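Uncharacterized protein (Novosphingobium aromaticivorans, PDB 2RFR) is of unknown function but has the NTF2-like, cystatin-like fold of the SnoaL-like family and probably binds a small ligand in the pocket of that fold. Local coordinates at residues A88-E93 / A97-H102. Sequence-based numbering, arbitrary orientation. Where two conformers were deposited one is given.
Sequences ATVTVE and ATARCH
With chi1 of Thr89 at 177°, OG1 stands anti to the backbone N, and the methyl CG2 takes the position between N and the carbonyl carbon, turned to Arg100. From the other strand, Arg100, in the conformer described here, one of two modelled, sends CG anti to its own carbonyl carbon, and the bend at chi3 (-78°) carries the guanidinium across to the neighbouring strand, where Thr89 CG2 lies over the centre of one face, 3.6 Å from CZ. In this conformer water 1 ties the same pair at their polar ends: it donates to Thr89 OG1, accepts from Arg100 NH2 at 3.1 Å and also bonds Thr91 OG1. Water 2 accepts from Arg100 NE, a second hold. The guanidinium is also held here through NH1, which bonds Leu152 O in the C-terminal helix, while Thr89 OG1 also bonds Glu23 of the second subunit.

Underneath, the backbones run antiparallel. Thr89 and Arg100 form one hydrogen-bonded pair, 3.0 Å from Thr89 N to Arg100 O and 3.1 Å from Arg100 N to Thr89 O. Thr91 and Thr98 form the next, straighter, with an N-H...O angle of 172° from Thr91 N to Thr98 O. Between and beyond them, Val90 faces Ala99 and Val92 faces Ala97 as non-hydrogen-bonded pairs; Val90 CG2 meets Ala99 CB at 4.1 Å, on the face away from Arg100.

That apolar face lies against helix 5-33, where Ile21 touches Ala97 and Ile25 touches Ala88 and Ala99. The two strands form a beta hairpin at one edge of the chain's curved sheet, and strand 112-128 continues it beyond 97-102.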
ATOM      1  N   ALA A  88      -1.473  -0.741  -5.713  1.00  9.14           N
ATOM      2  CA  ALA A  88      -1.965  -1.102  -7.042  1.00  9.12           C
ATOM      3  C   ALA A  88      -0.840  -1.477  -7.968  1.00 10.48           C
ATOM      4  O   ALA A  88       0.244  -0.891  -7.921  1.00 13.11           O
ATOM      5  CB  ALA A  88      -2.741   0.091  -7.644  1.00 12.44           C
ATOM      6  N   THR A  89      -1.114  -2.421  -8.856  1.00  9.27           N
ATOM      7  CA  THR A  89      -0.311  -2.578 -10.084  1.00  9.76           C
ATOM      8  C   THR A  89      -0.859  -1.653 -11.110  1.00  9.65           C
ATOM      9  O   THR A  89      -2.065  -1.586 -11.250  1.00 13.94           O
ATOM     10  CB  THR A  89      -0.304  -4.046 -10.567  1.00 12.51           C
ATOM     11  OG1 THR A  89       0.442  -4.117 -11.797  1.00 14.51           O
ATOM     12  CG2 THR A  89      -1.624  -4.628 -10.778  1.00 18.41           C
ATOM     13  N   VAL A  90      -0.004  -0.944 -11.849  1.00  8.93           N
ATOM     14  CA  VAL A  90      -0.410   0.071 -12.813  1.00  8.85           C
ATOM     15  C   VAL A  90       0.271  -0.214 -14.123  1.00 10.34           C
ATOM     16  O   VAL A  90       1.483  -0.454 -14.142  1.00 11.93           O
ATOM     17  CB  VAL A  90      -0.049   1.475 -12.282  1.00 10.10           C
ATOM     18  CG1 VAL A  90      -0.378   2.565 -13.370  1.00 12.83           C
ATOM     19  CG2 VAL A  90      -0.764   1.792 -10.972  1.00 12.53           C
ATOM     20  N   THR A  91      -0.486  -0.148 -15.209  1.00  9.54           N
ATOM     21  CA  THR A  91       0.055  -0.187 -16.582  1.00 10.41           C
ATOM     22  C   THR A  91      -0.422   1.044 -17.344  1.00 10.53           C
ATOM     23  O   THR A  91      -1.605   1.264 -17.444  1.00 11.64           O
ATOM     24  CB  THR A  91      -0.404  -1.421 -17.306  1.00 13.51           C
ATOM     25  OG1 THR A  91       0.058  -2.582 -16.615  1.00 19.14           O
ATOM     26  CG2 THR A  91       0.132  -1.447 -18.766  1.00 17.43           C
ATOM     27  N   VAL A  92       0.517   1.855 -17.824  1.00 11.27           N
ATOM     28  CA  VAL A  92       0.233   3.004 -18.651  1.00 11.33           C
ATOM     29  C   VAL A  92       0.476   2.670 -20.109  1.00 11.83           C
ATOM     30  O   VAL A  92       1.506   2.087 -20.453  1.00 13.73           O
ATOM     31  CB  VAL A  92       1.098   4.195 -18.215  1.00 11.80           C
ATOM     32  CG1 VAL A  92       0.877   5.421 -19.120  1.00 15.20           C
ATOM     33  CG2 VAL A  92       0.900   4.499 -16.727  1.00 15.86           C
ATOM     34  N   GLU A  93      -0.463   3.047 -20.957  1.00 12.15           N
ATOM     35  CA  GLU A  93      -0.352   2.906 -22.394  1.00 13.47           C
ATOM     36  C   GLU A  93      -0.760   4.231 -23.032  1.00 13.32           C
ATOM     37  O   GLU A  93      -1.913   4.474 -23.278  1.00 14.41           O
ATOM     38  CB  GLU A  93      -1.258   1.782 -22.876  1.00 17.04           C
ATOM     39  CG  GLU A  93      -0.855   0.414 -22.350  1.00 23.51           C
ATOM     40  N   ALA A  97      -4.618   4.153 -18.961  1.00  9.09           N
ATOM     41  CA  ALA A  97      -3.955   3.296 -18.008  1.00  8.74           C
ATOM     42  C   ALA A  97      -4.998   2.387 -17.365  1.00  8.32           C
ATOM     43  O   ALA A  97      -6.187   2.666 -17.362  1.00  9.05           O
ATOM     44  CB  ALA A  97      -3.252   4.112 -16.905  1.00 10.20           C
ATOM     45  N   THR A  98      -4.459   1.314 -16.794  0.61  9.04           N
ATOM     46  CA  THR A  98      -5.245   0.314 -16.030  0.61  8.82           C
ATOM     47  C   THR A  98      -4.552   0.011 -14.715  0.61  9.76           C
ATOM     48  O   THR A  98      -3.315  -0.111 -14.700  0.61 11.69           O
ATOM     49  CB  THR A  98      -5.390  -0.994 -16.854  0.61 10.18           C
ATOM     50  OG1 THR A  98      -5.920  -0.686 -18.164  0.61 14.41           O
ATOM     51  CG2 THR A  98      -6.350  -2.006 -16.174  0.61 11.72           C
ATOM     52  N   ALA A  99      -5.318  -0.160 -13.638  1.00  7.80           N
ATOM     53  CA  ALA A  99      -4.729  -0.559 -12.371  1.00  8.43           C
ATOM     54  C   ALA A  99      -5.573  -1.662 -11.795  1.00  7.87           C
ATOM     55  O   ALA A  99      -6.782  -1.739 -12.005  1.00  8.73           O
ATOM     56  CB  ALA A  99      -4.693   0.619 -11.386  1.00  9.62           C
ATOM     57  N   ARG A 100      -4.964  -2.522 -11.006  0.56  7.84           N
ATOM     58  CA  ARG A 100      -5.649  -3.538 -10.238  0.56  7.78           C
ATOM     59  C   ARG A 100      -5.172  -3.474  -8.798  0.56  8.55           C
ATOM     60  O   ARG A 100      -3.988  -3.269  -8.547  0.56  8.90           O
ATOM     61  CB  ARG A 100      -5.390  -4.921 -10.816  0.56  9.27           C
ATOM     62  CG  ARG A 100      -6.020  -5.166 -12.199  0.56 10.71           C
ATOM     63  CD  ARG A 100      -5.359  -6.350 -12.881  0.56 14.35           C
ATOM     64  NE  ARG A 100      -4.049  -6.007 -13.462  0.56 15.40           N
ATOM     65  CZ  ARG A 100      -2.942  -6.766 -13.418  0.56 18.51           C
ATOM     66  NH1 ARG A 100      -2.917  -7.957 -12.852  0.56 19.95           N
ATOM     67  NH2 ARG A 100      -1.811  -6.318 -13.953  0.56 17.04           N
ATOM     68  N   CYS A 101      -6.099  -3.653  -7.858  1.00  7.90           N
ATOM     69  CA  CYS A 101      -5.770  -3.627  -6.441  1.00  7.76           C
ATOM     70  C   CYS A 101      -6.872  -4.413  -5.702  1.00  6.89           C
ATOM     71  O   CYS A 101      -7.910  -4.714  -6.224  1.00  9.69           O
ATOM     72  CB  CYS A 101      -5.613  -2.217  -5.880  1.00  8.71           C
ATOM     73  SG  CYS A 101      -7.114  -1.207  -5.825  1.00  9.87           S
ATOM     74  N   HIS A 102      -6.557  -4.654  -4.455  1.00  7.30           N
ATOM     75  CA  HIS A 102      -7.531  -5.192  -3.513  1.00  7.93           C
ATOM     76  C   HIS A 102      -8.106  -4.061  -2.715  1.00  7.17           C
ATOM     77  O   HIS A 102      -7.449  -3.033  -2.476  1.00  7.85           O
ATOM     78  CB  HIS A 102      -6.870  -6.167  -2.556  1.00  8.75           C
ATOM     79  CG  HIS A 102      -6.271  -7.368  -3.190  1.00  9.04           C
ATOM     80  ND1 HIS A 102      -4.938  -7.441  -3.534  1.00 17.07           N
ATOM     81  CD2 HIS A 102      -6.812  -8.534  -3.555  1.00  8.42           C
ATOM     82  CE1 HIS A 102      -4.704  -8.650  -4.041  1.00 18.58           C
ATOM     83  NE2 HIS A 102      -5.836  -9.330  -4.081  1.00 10.23           N
TER
HETATM   84  O   HOH W   1      -0.824  -3.416 -14.076  1.00 24.60           O
HETATM   85  O   HOH W   2      -3.129  -3.104 -14.080  1.00 27.47           O
HETATM   86  O   HOH W   3      -3.156   0.053 -19.771  1.00 31.74           O